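Local coordinates for ABC transporter periplasmic substrate-binding protein (Desulfovibrio alaskensis, PDB 5MY5), which probably binds tungstate selectively in the periplasm and delivers it to the membrane components of an ABC transporter, at residues V229-A232 / K236-K239. The protein carries 2 engineered substitutions. Numbering follows the deposited sequence.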
loop_
_atom_site.group_PDB
_atom_site.type_symbol
_atom_site.label_atom_id
_atom_site.label_comp_id
_atom_site.label_asym_id
_atom_site.label_seq_id
_atom_site.Cartn_x
_atom_site.Cartn_y
_atom_site.Cartn_z
ATOM N N VAL A 229 -9.652 12.619 -12.925
ATOM C CA VAL A 229 -9.067 13.998 -13.107
ATOM C C VAL A 229 -10.252 14.881 -13.516
ATOM O O VAL A 229 -11.119 14.511 -14.232
ATOM C CB VAL A 229 -7.947 13.935 -14.104
ATOM C CG1 VAL A 229 -7.447 15.351 -14.535
ATOM C CG2 VAL A 229 -6.772 13.172 -13.562
ATOM N N ASN A 230 -10.281 16.096 -12.979
ATOM C CA ASN A 230 -11.433 17.012 -13.106
ATOM C C ASN A 230 -11.404 17.754 -14.431
ATOM O O ASN A 230 -10.425 18.402 -14.744
ATOM C CB ASN A 230 -11.387 18.002 -11.945
ATOM C CG ASN A 230 -12.679 18.725 -11.797
ATOM O OD1 ASN A 230 -13.389 18.975 -12.747
ATOM N ND2 ASN A 230 -12.989 19.078 -10.558
ATOM N N PRO A 231 -12.451 17.618 -15.248
ATOM C CA PRO A 231 -12.524 18.310 -16.558
ATOM C C PRO A 231 -12.480 19.855 -16.476
ATOM O O PRO A 231 -12.076 20.531 -17.425
ATOM C CB PRO A 231 -13.878 17.830 -17.144
ATOM C CG PRO A 231 -14.304 16.740 -16.302
ATOM C CD PRO A 231 -13.611 16.743 -15.016
ATOM N N ALA A 232 -12.773 20.369 -15.318
ATOM C CA ALA A 232 -12.594 21.823 -15.083
ATOM C C ALA A 232 -11.164 22.233 -15.051
ATOM O O ALA A 232 -10.839 23.395 -15.370
ATOM C CB ALA A 232 -13.280 22.201 -13.812
ATOM N N LYS A 236 -9.841 18.330 -21.765
ATOM C CA LYS A 236 -9.876 17.251 -22.747
ATOM C C LYS A 236 -9.825 15.861 -22.076
ATOM O O LYS A 236 -9.571 14.863 -22.770
ATOM C CB LYS A 236 -8.722 17.412 -23.770
ATOM C CG LYS A 236 -8.885 18.710 -24.593
ATOM C CD LYS A 236 -8.103 18.689 -25.859
ATOM C CE LYS A 236 -8.346 19.999 -26.619
ATOM N NZ LYS A 236 -7.907 19.863 -28.036
ATOM N N VAL A 237 -9.897 15.835 -20.743
ATOM C CA VAL A 237 -9.815 14.560 -19.993
ATOM C C VAL A 237 -10.997 13.635 -20.380
ATOM O O VAL A 237 -12.124 14.082 -20.657
ATOM C CB VAL A 237 -9.783 14.821 -18.451
ATOM C CG1 VAL A 237 -11.118 15.084 -17.835
ATOM C CG2 VAL A 237 -9.133 13.662 -17.760
ATOM N N LYS A 238 -10.719 12.318 -20.387
ATOM C CA LYS A 238 -11.739 11.345 -20.771
ATOM C C LYS A 238 -12.526 10.975 -19.557
ATOM O O LYS A 238 -12.428 9.867 -18.999
ATOM C CB LYS A 238 -11.081 10.125 -21.449
ATOM C CG LYS A 238 -10.271 10.433 -22.713
ATOM C CD LYS A 238 -11.181 10.969 -23.799
ATOM C CE LYS A 238 -10.574 10.788 -25.197
ATOM N NZ LYS A 238 -11.644 10.863 -26.230
ATOM N N LYS A 239 -13.331 11.891 -19.027
ATOM C CA LYS A 239 -14.114 11.701 -17.815
ATOM C C LYS A 239 -15.086 10.551 -17.863
ATOM O O LYS A 239 -15.308 9.864 -16.865
ATOM C CB LYS A 239 -14.893 13.012 -17.468
ATOM C CG LYS A 239 -15.816 12.937 -16.254
ATOM C CD LYS A 239 -15.062 12.607 -14.934
ATOM C CE LYS A 239 -15.753 13.057 -13.668
ATOM N NZ LYS A 239 -17.061 12.441 -13.302
#
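Val237 lays its two methyls against Val229 and Pro231, and this apolar contact packs the two ends of the loop that leads from strand 221-228 to helix 239-250 against each other. Val237 CG1, set between its own backbone N and carbonyl carbon (chi1 80°), comes within 3.7 Å of Pro231 CA. The same Val237 CG1 lies 3.6 Å from Val229 O. Val237 CG2 reaches the buried Val229 side chain, 3.9 Å from Val229 CB. Lys239 adds the aliphatic base of its chain, Lys239 CB lying 4.0 Å from Pro231 CG; farther out the chain bends at chi2 and again at chi4, and NZ turns to a salt bridge with Asp243, one turn on in the same helix.

Within each segment a polar bond shapes a turn. Asn230 OD1 accepts from Ala232 N at 3.0 Å in an Asx turn, with the donor 38° out of the carbonyl plane. Lys238 centres an inverse gamma turn, closed by a weak bond from Lys239 N to Val237 O, and occupies the N-cap position of the helix. Asp77 serves both segments, its backbone bonding that of Val229 and its OD1 taking Lys238 N.

With no hydrogen bond joining the segments directly, this strand-to-helix connection of the periplasmic binding protein fold is packed by van der Waals contact at the surface, and the Cys74–Cys234 disulfide also ties its loop to the chain near Asp77.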